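Local coordinates for protein-tyrosine-phosphatase PTP1 (Arabidopsis thaliana, PDB 6KRW) that removes phosphate from phosphotyrosine in proteins, including MAP kinases such as MPK6, and so modulates plant defence responses, at residues Q105-G111 and P232-S238; M117-W121 and C147-F151; I131-R137 and L197-E203; A239-G245 and R278-Q283. All blocks are in the same frame, centred on the assembly; numbering follows the deposited sequence. Where two conformers were deposited one is given.

Contact 1 (Q105-G111 and P232-S238); sequences QFIATQG and PIIVHCS
Ile107 sits between two backbone partners on the neighbouring strand. Its N donates to Ile233 O at 2.9 Å, and its O accepts from Val235 N at 2.9 Å. The ladder starts one step earlier, where Ile233 N gives its hydrogen to Gln105 O. It runs on with Thr109 N to Val235 O, a longer bond of 3.2 Å. Past the strands, Gly111 N donates to Ser238 O at 2.9 Å, so the pairing resumes beyond the strand ends. Thr109 O is the exception: the contact buries it, and no polar partner meets it in the model.

His236 is held by both ring nitrogens. ND1 donates to Cys237 O at 3.0 Å, in the ring plane and on a lone pair of the carbonyl, while NE2 is hydrogen-bonded to Tyr150 OH. These two bonds fix the rotation of the imidazole. Thr109 turns OG1 anti to its backbone N (chi1 -173°), toward Asn91 O. Its methyl CG2 then faces Ile234 CG2 at 3.9 Å. Gln110 hydrogen-bonds Arg64 N through OE1 and Lys62 O through NE2. Ser238 OG hydrogen-bonds Lys146 O and Tyr65 OH.

Apolar groups fill in beside the ladder. Phe106 CD2 lies alongside Val235 CG2 at 3.9 Å, on the face covered by helix 242-259. On the other face Ile107 CG1 lies beside Pro232 CB at 3.8 Å.

Strand 233-236 runs parallel to strand 106-109 and leads straight into Cys237, which forms the phosphocysteine intermediate. The pair belongs to the central sheet of the classical tyrosine phosphatase fold and ends at the start of the phosphate-binding P-loop.

Contact 2 (M117-W121 and C147-F151); sequences MEDFW and CGDYF
Trp121 and Tyr150 share the hydrogen bond of this contact. The indole NE1 donates to the backbone Tyr150 O at 2.9 Å, with an angle of 148° at the hydrogen. The oxygen lies close to the indole plane, in front of the N-H.

The aromatic contacts centre on the ring of Tyr150. Phe120 CE2 comes to 3.5 Å from Tyr150 CE1, with the ring planes inclined at 56°. Trp121 CZ2 reaches Tyr150 CD1 at 3.5 Å and lies at the edge of the tyrosine ring. Both pairs are oblique. Tyr150 CG lies between the backbone N and the carbonyl carbon (chi1 64°), which brings the ring back toward helix 117-126. Phe151 CD1 covers one face of this ring over its centre. Besides its bond to His236, the hydroxyl of Tyr150 also hydrogen-bonds His198 NE2, so it bridges two strands of the sheet.

The sulfur contacts come from Met117, whose extended chain crosses Tyr150 at about a right angle. Its SD lies 3.8 Å from Tyr150 CB and 3.5 Å from Asp149 O. The terminal CE rests against Gly148 C at 3.5 Å, and a side chain at this glycine would run into that methyl.

Within the loop, Asp149 OD1 accepts from Phe151 N at 3.1 Å. This closes an Asx turn directly around Tyr150.

Phe120, Trp121 and Tyr150 form an aromatic cluster, flanked by Ile132. It packs helix 117-126 and the loop after strand 131-134 onto the face of the central sheet that carries Ile132, in the tyrosine phosphatase fold.

Contact 3 (I131-R137 and L197-E203); sequences IIVMLTR and LHIQYPE
Met134 and His198 cross at a slant on one face of the sheet. The sulfur approaches the imidazole at its edge, with SD 3.6 Å from His198 CE1. Ile132 reaches the same ring, whose NE2 is held by Tyr150, from two residues earlier on the same strand and on the same face of the sheet. Its CG2 lies 3.5 Å from His198 CD2.

Gln200 runs beside Met134, both chains extended and pointing the same way. A chi1 of -178° swings CG of Gln200 away from its own N, and the stretched chain carries NE2 to Thr136 O at 3.2 Å. That bond uses a carbonyl lone pair, in plane. Gln200 OE1 is taken by Arg180. On the other face Ile131 CD1 packs against Leu197 CB at 3.7 Å, next to Leu223 of helix 214-223.

Beneath these side chains, strands 131-134 and 194-200 are parallel neighbours in the central mixed sheet of the tyrosine phosphatase fold. Their ladder alternates regularly: Ile132 N to Leu197 O, Ile199 N to Ile132 O, Met134 N to Ile199 O, and Tyr201 N to Met134 O.

Beyond the strands Arg137 stretches across Pro202. Its NE donates to Pro202 O at 3.0 Å. NH2 makes a salt bridge to Glu203 OE1 at 2.9 Å, on the syn side of the carboxylate. The guanidinium and carboxylate planes are turned 64° apart, so one oxygen does the bonding. A leucine in place of Arg137 would probably leave Glu203 without this charge partner and Pro202 O without this donor. Thr136 OG1 donates to Arg137 O at 2.7 Å.

Contact 4 (A239-G245 and R278-Q283); sequences AGIGRTG and RIGMVQ
The phosphate-binding P-loop of the tyrosine phosphatases leads here into helix 242-259, and residues 278-283 buttress it from behind. Arg278 reaches the loop with a chain stretched from CA to NE (chi1 -171°) and presents its guanidinium edge to two successive carbonyls. NH2 donates to Ala239 O at 2.9 Å, close to the plane of both groups. NE donates to Gly240 O at 3.0 Å, from above that carbonyl's plane. Asn91 and Ser93 take further hydrogens of Arg278. A methionine in place of Arg278 would probably leave these two loop carbonyls without these donors and the loop freer to shift.

Ile241, at the N-cap position, buries the largest surface of the contact. Its CG2 packs against Ile279 O at 3.2 Å and also lies against Arg278 NE. CD1 meets Gln283 NE2 at 3.5 Å. Ile241 O accepts twice, from Gly245 N inside the helix and from Val282 N at 3.0 Å. The two donors reach it from opposite faces of its plane.

Residues 278-281 make a type II turn. Gln283 bends back so that NE2 donates to Gly280 O at 2.8 Å, which fixes the amide. Its CG lies 3.5 Å from Gly242 CA. Met281 CE packs on Gly245 CA at 3.6 Å, where a side chain would clash.

A citrate ion, probably from the crystallisation liquor, is held by the backbone N of Ala239, Ile241 and Gly242 and by Arg243. Gln283 probably binds substrate, as in related phosphatases. Arg278 backs the P-loop, the phosphate-binding part of the phosphotyrosine pocket in classical PTPs, and Gln283 stands beside it.

Contacts 1 and 3 lie in one mixed sheet, their centres about 10 Å apart. Strands 233-236 and 131-134 are neighbours there, so the order runs 106-109, 233-236, 131-134, 194-200. Along the chain contact 3 is nested inside the loop closed by contact 1. Contact 2 is nested there too, and its segments alternate with those of contact 3. Contact 2 packs on one face of the sheet and touches both contact 1 and contact 3. Contact 4 follows contact 1 in the chain, with its centre about 10 Å from that of contact 1. Contacts 2 and 4 do not touch. The sheet thus carries the catalytic cysteine at the end of strand 233-236, and contact 4 backs the loop that follows.

Contact 1 (Q105-G111 and P232-S238)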
# COMPACT_ATOMS: atom_id res chain seq x y z
N GLN A 105 9.31 -0.37 3.45
CA GLN A 105 8.28 -1.09 4.19
C GLN A 105 6.97 -0.33 4.01
O GLN A 105 7.01 0.93 3.76
CB GLN A 105 8.69 -1.29 5.64
CG GLN A 105 8.72 -0.04 6.48
CD GLN A 105 9.31 -0.27 7.85
OE1 GLN A 105 9.26 -1.40 8.40
NE2 GLN A 105 9.83 0.81 8.43
N PHE A 106 5.88 -1.04 4.11
CA PHE A 106 4.53 -0.45 3.94
C PHE A 106 3.69 -0.65 5.18
O PHE A 106 3.85 -1.63 5.92
CB PHE A 106 3.79 -1.04 2.75
CG PHE A 106 4.62 -1.20 1.52
CD1 PHE A 106 5.32 -2.37 1.26
CD2 PHE A 106 4.70 -0.18 0.57
CE1 PHE A 106 6.09 -2.52 0.13
CE2 PHE A 106 5.45 -0.34 -0.58
CZ PHE A 106 6.15 -1.51 -0.81
N ILE A 107 2.75 0.24 5.37
CA ILE A 107 1.56 0.02 6.21
C ILE A 107 0.37 -0.16 5.30
O ILE A 107 -0.04 0.82 4.63
CB ILE A 107 1.37 1.09 7.27
CG1 ILE A 107 2.50 1.05 8.29
CG2 ILE A 107 0.02 0.94 7.94
CD1 ILE A 107 2.48 2.20 9.27
N ALA A 108 -0.15 -1.37 5.21
CA ALA A 108 -1.37 -1.68 4.44
C ALA A 108 -2.54 -1.46 5.36
O ALA A 108 -2.59 -2.07 6.44
CB ALA A 108 -1.32 -3.06 3.87
N THR A 109 -3.47 -0.58 4.98
CA THR A 109 -4.56 -0.22 5.89
C THR A 109 -5.86 -0.03 5.10
O THR A 109 -5.80 0.09 3.87
CB THR A 109 -4.15 0.99 6.74
OG1 THR A 109 -5.14 1.23 7.73
CG2 THR A 109 -3.98 2.24 5.90
N GLN A 110 -6.98 -0.05 5.77
CA GLN A 110 -8.30 0.18 5.13
C GLN A 110 -8.48 1.68 4.88
O GLN A 110 -7.77 2.49 5.46
CB GLN A 110 -9.41 -0.33 6.04
CG GLN A 110 -9.55 0.50 7.30
CD GLN A 110 -10.55 -0.05 8.28
OE1 GLN A 110 -11.07 -1.16 8.11
NE2 GLN A 110 -10.88 0.77 9.26
N GLY A 111 -9.38 1.98 3.96
CA GLY A 111 -9.78 3.39 3.75
C GLY A 111 -10.43 3.83 5.06
O GLY A 111 -11.33 3.15 5.56
N PRO A 232 7.59 4.06 7.01
CA PRO A 232 6.74 3.23 6.19
C PRO A 232 5.90 4.06 5.20
O PRO A 232 5.48 5.14 5.53
CB PRO A 232 5.83 2.49 7.19
CG PRO A 232 6.49 2.68 8.53
CD PRO A 232 7.24 4.00 8.43
N ILE A 233 5.68 3.50 4.03
CA ILE A 233 4.73 4.06 3.03
C ILE A 233 3.35 3.50 3.33
O ILE A 233 3.17 2.29 3.32
CB ILE A 233 5.16 3.70 1.60
CG1 ILE A 233 6.48 4.37 1.25
CG2 ILE A 233 4.05 4.02 0.60
CD1 ILE A 233 7.08 3.88 -0.02
N ILE A 234 2.41 4.38 3.63
CA ILE A 234 1.01 3.96 3.78
C ILE A 234 0.44 3.64 2.42
O ILE A 234 0.57 4.46 1.52
CB ILE A 234 0.19 4.99 4.56
CG1 ILE A 234 0.63 5.04 6.02
CG2 ILE A 234 -1.28 4.68 4.45
CD1 ILE A 234 0.08 6.22 6.79
N VAL A 235 -0.20 2.51 2.28
CA VAL A 235 -0.93 2.13 1.05
C VAL A 235 -2.32 1.71 1.45
O VAL A 235 -2.45 0.87 2.37
CB VAL A 235 -0.24 1.08 0.19
CG1 VAL A 235 -0.98 0.87 -1.11
CG2 VAL A 235 1.22 1.38 -0.05
N HIS A 236 -3.34 2.31 0.85
CA HIS A 236 -4.71 1.91 1.22
C HIS A 236 -5.62 1.99 0.00
O HIS A 236 -5.37 2.79 -0.92
CB HIS A 236 -5.25 2.74 2.38
CG HIS A 236 -5.78 4.10 2.02
ND1 HIS A 236 -7.08 4.26 1.65
CD2 HIS A 236 -5.23 5.31 2.14
CE1 HIS A 236 -7.31 5.57 1.42
NE2 HIS A 236 -6.16 6.24 1.70
N CYS A 237 -6.66 1.19 0.01
CA CYS A 237 -7.77 1.29 -0.95
C CYS A 237 -9.03 1.32 -0.09
O CYS A 237 -9.12 2.19 0.77
CB CYS A 237 -7.71 0.18 -2.00
SG CYS A 237 -7.45 -1.49 -1.34
N SER A 238 -9.95 0.41 -0.31
CA SER A 238 -11.11 0.34 0.58
C SER A 238 -10.83 -0.66 1.72
O SER A 238 -10.88 -0.25 2.87
CB SER A 238 -12.35 0.02 -0.17
OG SER A 238 -13.45 0.22 0.68

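Contact 2 (M117-W121 and C147-F151)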
# COMPACT_ATOMS: atom_id res chain seq x y z
N MET A 117 -10.67 8.38 11.63
CA MET A 117 -9.74 9.34 10.98
C MET A 117 -8.72 9.91 11.97
O MET A 117 -7.56 10.09 11.56
CB MET A 117 -10.53 10.46 10.32
CG MET A 117 -11.41 9.95 9.21
SD MET A 117 -12.30 11.25 8.35
CE MET A 117 -13.25 10.25 7.21
N GLU A 118 -9.10 10.18 13.23
CA GLU A 118 -8.08 10.62 14.21
C GLU A 118 -7.07 9.49 14.42
O GLU A 118 -5.87 9.76 14.44
CB GLU A 118 -8.70 11.04 15.55
CG GLU A 118 -7.67 11.63 16.49
CD GLU A 118 -8.21 12.10 17.83
OE1 GLU A 118 -7.39 12.43 18.71
OE2 GLU A 118 -9.44 12.09 18.00
N ASP A 119 -7.56 8.26 14.52
CA ASP A 119 -6.67 7.07 14.65
C ASP A 119 -5.68 7.01 13.48
O ASP A 119 -4.46 6.79 13.69
CB ASP A 119 -7.48 5.78 14.71
CG ASP A 119 -8.33 5.62 15.97
OD1 ASP A 119 -8.06 6.34 16.97
OD2 ASP A 119 -9.28 4.80 15.93
N PHE A 120 -6.19 7.21 12.27
CA PHE A 120 -5.33 7.19 11.07
C PHE A 120 -4.24 8.25 11.15
O PHE A 120 -3.06 7.94 10.92
CB PHE A 120 -6.18 7.36 9.81
CG PHE A 120 -5.36 7.44 8.55
CD1 PHE A 120 -4.95 6.29 7.89
CD2 PHE A 120 -5.00 8.68 8.03
CE1 PHE A 120 -4.18 6.38 6.74
CE2 PHE A 120 -4.22 8.76 6.89
CZ PHE A 120 -3.84 7.62 6.22
N TRP A 121 -4.61 9.51 11.41
CA TRP A 121 -3.59 10.57 11.44
C TRP A 121 -2.64 10.39 12.61
O TRP A 121 -1.46 10.73 12.45
CB TRP A 121 -4.24 11.95 11.40
CG TRP A 121 -4.76 12.26 10.03
CD1 TRP A 121 -6.07 12.43 9.66
CD2 TRP A 121 -3.97 12.42 8.85
NE1 TRP A 121 -6.14 12.70 8.31
CE2 TRP A 121 -4.87 12.71 7.80
CE3 TRP A 121 -2.60 12.37 8.58
CZ2 TRP A 121 -4.42 12.93 6.49
CZ3 TRP A 121 -2.16 12.58 7.29
CH2 TRP A 121 -3.07 12.85 6.26
N CYS A 147 -14.29 4.83 1.19
CA CYS A 147 -13.25 5.49 2.00
C CYS A 147 -13.75 6.85 2.49
O CYS A 147 -14.41 7.53 1.73
CB CYS A 147 -11.98 5.68 1.20
SG CYS A 147 -10.64 6.44 2.15
N GLY A 148 -13.44 7.25 3.71
CA GLY A 148 -13.93 8.53 4.22
C GLY A 148 -13.00 9.66 3.80
O GLY A 148 -11.83 9.40 3.50
N ASP A 149 -13.52 10.88 3.72
CA ASP A 149 -12.68 12.05 3.37
C ASP A 149 -11.88 12.50 4.59
O ASP A 149 -12.40 13.21 5.44
CB ASP A 149 -13.53 13.20 2.81
CG ASP A 149 -12.73 14.42 2.41
OD1 ASP A 149 -11.52 14.46 2.69
OD2 ASP A 149 -13.36 15.36 1.84
N TYR A 150 -10.65 12.02 4.69
CA TYR A 150 -9.76 12.36 5.82
C TYR A 150 -8.73 13.38 5.38
O TYR A 150 -7.86 13.67 6.19
CB TYR A 150 -9.10 11.06 6.32
CG TYR A 150 -8.18 10.37 5.32
CD1 TYR A 150 -6.85 10.73 5.22
CD2 TYR A 150 -8.67 9.43 4.43
CE1 TYR A 150 -6.03 10.16 4.25
CE2 TYR A 150 -7.86 8.86 3.45
CZ TYR A 150 -6.54 9.23 3.36
OH TYR A 150 -5.70 8.72 2.42
N PHE A 151 -8.86 14.01 4.20
CA PHE A 151 -7.70 14.81 3.71
C PHE A 151 -8.10 16.11 3.00
O PHE A 151 -7.21 16.97 2.85
CB PHE A 151 -6.80 13.97 2.81
CG PHE A 151 -7.53 13.35 1.65
CD1 PHE A 151 -8.08 12.08 1.77
CD2 PHE A 151 -7.65 14.00 0.43
CE1 PHE A 151 -8.75 11.48 0.72
CE2 PHE A 151 -8.31 13.40 -0.62
CZ PHE A 151 -8.88 12.16 -0.48

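Contact 3 (I131-R137 and L197-E203)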
# COMPACT_ATOMS: atom_id res chain seq x y z
N ILE A 131 4.65 9.20 3.09
CA ILE A 131 3.84 9.01 1.85
C ILE A 131 2.55 8.31 2.24
O ILE A 131 2.61 7.32 2.98
CB ILE A 131 4.60 8.16 0.80
CG1 ILE A 131 5.93 8.80 0.41
CG2 ILE A 131 3.72 7.86 -0.41
CD1 ILE A 131 5.85 10.07 -0.32
N ILE A 132 1.46 8.70 1.63
CA ILE A 132 0.19 7.96 1.56
C ILE A 132 -0.15 7.70 0.10
O ILE A 132 -0.25 8.66 -0.67
CB ILE A 132 -0.95 8.68 2.27
CG1 ILE A 132 -0.64 8.92 3.74
CG2 ILE A 132 -2.24 7.94 2.07
CD1 ILE A 132 -1.56 9.95 4.40
N VAL A 133 -0.33 6.46 -0.26
CA VAL A 133 -0.81 5.98 -1.56
C VAL A 133 -2.24 5.56 -1.40
O VAL A 133 -2.53 4.57 -0.68
CB VAL A 133 0.07 4.89 -2.18
CG1 VAL A 133 -0.47 4.42 -3.50
CG2 VAL A 133 1.52 5.31 -2.25
N MET A 134 -3.13 6.28 -2.07
CA MET A 134 -4.57 6.02 -2.01
C MET A 134 -5.05 5.51 -3.36
O MET A 134 -4.95 6.27 -4.35
CB MET A 134 -5.29 7.33 -1.67
CG MET A 134 -6.77 7.18 -1.60
SD MET A 134 -7.52 8.68 -1.02
CE MET A 134 -9.22 8.13 -1.01
N LEU A 135 -5.61 4.30 -3.44
CA LEU A 135 -5.92 3.60 -4.71
C LEU A 135 -7.42 3.42 -4.86
O LEU A 135 -7.84 2.48 -5.51
CB LEU A 135 -5.19 2.25 -4.71
CG LEU A 135 -3.68 2.36 -4.56
CD1 LEU A 135 -3.09 0.95 -4.31
CD2 LEU A 135 -3.03 3.02 -5.76
N THR A 136 -8.21 4.34 -4.33
CA THR A 136 -9.68 4.22 -4.44
C THR A 136 -10.28 5.63 -4.57
O THR A 136 -9.64 6.55 -4.13
CB THR A 136 -10.27 3.53 -3.20
OG1 THR A 136 -11.68 3.31 -3.28
CG2 THR A 136 -9.96 4.27 -1.92
N ARG A 137 -11.49 5.62 -5.09
CA ARG A 137 -12.42 6.76 -4.93
C ARG A 137 -13.05 6.68 -3.55
O ARG A 137 -13.08 5.59 -2.95
CB ARG A 137 -13.51 6.74 -6.01
CG ARG A 137 -12.98 6.84 -7.43
CD ARG A 137 -14.16 6.83 -8.40
NE ARG A 137 -13.72 6.94 -9.77
CZ ARG A 137 -14.57 7.11 -10.80
NH1 ARG A 137 -15.88 7.03 -10.60
NH2 ARG A 137 -14.12 7.29 -12.03
N LEU A 197 3.36 13.52 1.64
CA LEU A 197 2.86 13.53 0.24
C LEU A 197 1.77 12.46 0.09
O LEU A 197 2.02 11.26 0.35
CB LEU A 197 3.98 13.28 -0.77
CG LEU A 197 3.54 13.32 -2.23
CD1 LEU A 197 3.04 14.71 -2.63
CD2 LEU A 197 4.69 12.89 -3.13
N HIS A 198 0.58 12.91 -0.26
CA HIS A 198 -0.61 12.09 -0.52
C HIS A 198 -0.78 11.93 -2.02
O HIS A 198 -0.88 12.94 -2.74
CB HIS A 198 -1.82 12.69 0.17
CG HIS A 198 -3.07 11.89 0.13
ND1 HIS A 198 -3.96 11.92 -0.92
CD2 HIS A 198 -3.60 11.06 1.07
CE1 HIS A 198 -5.01 11.18 -0.64
NE2 HIS A 198 -4.79 10.60 0.58
N ILE A 199 -0.82 10.69 -2.47
CA ILE A 199 -0.97 10.34 -3.91
C ILE A 199 -2.27 9.57 -4.06
O ILE A 199 -2.37 8.47 -3.53
CB ILE A 199 0.24 9.57 -4.44
CG1 ILE A 199 1.56 10.29 -4.16
CG2 ILE A 199 0.08 9.27 -5.92
CD1 ILE A 199 2.79 9.47 -4.53
N GLN A 200 -3.23 10.13 -4.79
CA GLN A 200 -4.51 9.46 -5.04
C GLN A 200 -4.64 9.06 -6.51
O GLN A 200 -4.42 9.93 -7.38
CB GLN A 200 -5.69 10.33 -4.62
CG GLN A 200 -7.01 9.60 -4.85
CD GLN A 200 -8.25 10.38 -4.54
OE1 GLN A 200 -8.22 11.60 -4.38
NE2 GLN A 200 -9.37 9.68 -4.51
N TYR A 201 -5.07 7.83 -6.76
CA TYR A 201 -5.34 7.25 -8.09
C TYR A 201 -6.81 6.80 -8.17
O TYR A 201 -7.15 5.76 -7.65
CB TYR A 201 -4.37 6.10 -8.37
CG TYR A 201 -4.55 5.48 -9.72
CD1 TYR A 201 -4.87 6.24 -10.84
CD2 TYR A 201 -4.36 4.12 -9.90
CE1 TYR A 201 -5.03 5.67 -12.09
CE2 TYR A 201 -4.51 3.53 -11.14
CZ TYR A 201 -4.83 4.30 -12.25
OH TYR A 201 -4.96 3.69 -13.45
N PRO A 202 -7.83 7.55 -8.79
CA PRO A 202 -9.30 7.18 -8.88
C PRO A 202 -9.73 6.26 -10.04
O PRO A 202 -10.89 5.92 -10.11
CB PRO A 202 -9.93 8.58 -9.02
CG PRO A 202 -8.92 9.33 -9.87
CD PRO A 202 -7.57 8.87 -9.37
N GLU A 203 -8.75 5.71 -10.77
CA GLU A 203 -9.18 4.92 -11.96
C GLU A 203 -8.76 3.47 -11.79
O GLU A 203 -8.47 2.80 -12.78
CB GLU A 203 -8.65 5.55 -13.24
CG GLU A 203 -9.31 6.90 -13.54
CD GLU A 203 -10.84 6.92 -13.43
OE1 GLU A 203 -11.36 7.85 -12.77
OE2 GLU A 203 -11.52 6.04 -14.01

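Contact 4 (A239-G245 and R278-Q283)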
# COMPACT_ATOMS: atom_id res chain seq x y z
N ALA A 239 -10.57 -1.93 1.40
CA ALA A 239 -10.23 -2.94 2.45
C ALA A 239 -8.74 -2.93 2.74
O ALA A 239 -8.36 -3.44 3.84
CB ALA A 239 -10.69 -4.30 2.01
N GLY A 240 -7.92 -2.42 1.85
CA GLY A 240 -6.46 -2.41 1.99
C GLY A 240 -5.82 -3.76 1.70
O GLY A 240 -4.78 -4.04 2.34
N ILE A 241 -6.37 -4.56 0.81
CA ILE A 241 -5.75 -5.85 0.44
C ILE A 241 -5.66 -6.10 -1.07
O ILE A 241 -4.63 -6.57 -1.51
CB ILE A 241 -6.42 -7.03 1.18
CG1 ILE A 241 -7.91 -7.16 0.90
CG2 ILE A 241 -6.12 -6.96 2.68
CD1 ILE A 241 -8.53 -8.42 1.45
N GLY A 242 -6.69 -5.74 -1.88
CA GLY A 242 -6.64 -6.12 -3.30
C GLY A 242 -5.78 -5.17 -4.10
O GLY A 242 -4.68 -5.54 -4.53
N ARG A 243 -6.28 -3.95 -4.30
CA ARG A 243 -5.48 -2.93 -4.99
C ARG A 243 -4.21 -2.65 -4.18
O ARG A 243 -3.18 -2.56 -4.74
CB ARG A 243 -6.37 -1.70 -5.19
CG ARG A 243 -7.52 -1.98 -6.16
CD ARG A 243 -8.59 -0.90 -6.16
NE ARG A 243 -9.44 -0.97 -4.98
CZ ARG A 243 -10.49 -0.18 -4.78
NH1 ARG A 243 -10.85 0.70 -5.71
NH2 ARG A 243 -11.19 -0.28 -3.68
N THR A 244 -4.34 -2.54 -2.87
CA THR A 244 -3.20 -2.28 -1.97
C THR A 244 -2.13 -3.37 -2.14
O THR A 244 -0.99 -3.05 -2.32
CB THR A 244 -3.69 -2.22 -0.53
OG1 THR A 244 -4.48 -1.05 -0.39
CG2 THR A 244 -2.56 -2.17 0.48
N GLY A 245 -2.53 -4.63 -2.09
CA GLY A 245 -1.54 -5.72 -2.22
C GLY A 245 -0.88 -5.73 -3.58
O GLY A 245 0.32 -6.00 -3.69
N ARG A 278 -0.91 -9.92 5.79
CA ARG A 278 -2.27 -9.32 5.81
C ARG A 278 -3.14 -10.24 4.95
O ARG A 278 -2.79 -10.51 3.79
CB ARG A 278 -2.31 -7.87 5.31
CG ARG A 278 -3.65 -7.20 5.53
CD ARG A 278 -3.50 -5.71 5.19
NE ARG A 278 -4.75 -4.94 5.18
CZ ARG A 278 -5.40 -4.48 6.24
NH1 ARG A 278 -4.95 -4.70 7.47
NH2 ARG A 278 -6.52 -3.78 6.09
N ILE A 279 -4.23 -10.71 5.52
CA ILE A 279 -5.07 -11.72 4.84
C ILE A 279 -5.52 -11.20 3.47
O ILE A 279 -5.99 -10.03 3.38
CB ILE A 279 -6.26 -12.14 5.72
CG1 ILE A 279 -6.97 -13.35 5.11
CG2 ILE A 279 -7.18 -10.97 6.02
CD1 ILE A 279 -7.96 -14.03 6.00
N GLY A 280 -5.36 -12.03 2.46
CA GLY A 280 -6.01 -11.79 1.16
C GLY A 280 -5.30 -10.77 0.28
O GLY A 280 -5.89 -10.33 -0.73
N MET A 281 -4.07 -10.39 0.57
CA MET A 281 -3.34 -9.44 -0.31
C MET A 281 -3.31 -9.99 -1.73
O MET A 281 -2.97 -11.11 -1.94
CB MET A 281 -1.92 -9.21 0.22
CG MET A 281 -1.91 -8.50 1.54
SD MET A 281 -1.95 -6.69 1.39
CE MET A 281 -0.22 -6.38 1.11
N VAL A 282 -3.71 -9.12 -2.70
CA VAL A 282 -3.90 -9.43 -4.15
C VAL A 282 -5.17 -10.26 -4.26
O VAL A 282 -5.13 -11.49 -4.05
CB VAL A 282 -2.69 -10.05 -4.87
CG1 VAL A 282 -2.92 -10.09 -6.39
CG2 VAL A 282 -1.43 -9.28 -4.58
N GLN A 283 -6.30 -9.62 -4.58
CA GLN A 283 -7.62 -10.28 -4.47
C GLN A 283 -8.00 -11.10 -5.70
O GLN A 283 -8.72 -12.09 -5.51
CB GLN A 283 -8.67 -9.24 -4.12
CG GLN A 283 -8.64 -8.87 -2.65
CD GLN A 283 -9.39 -9.94 -1.90
OE1 GLN A 283 -10.61 -10.03 -2.01
NE2 GLN A 283 -8.65 -10.74 -1.15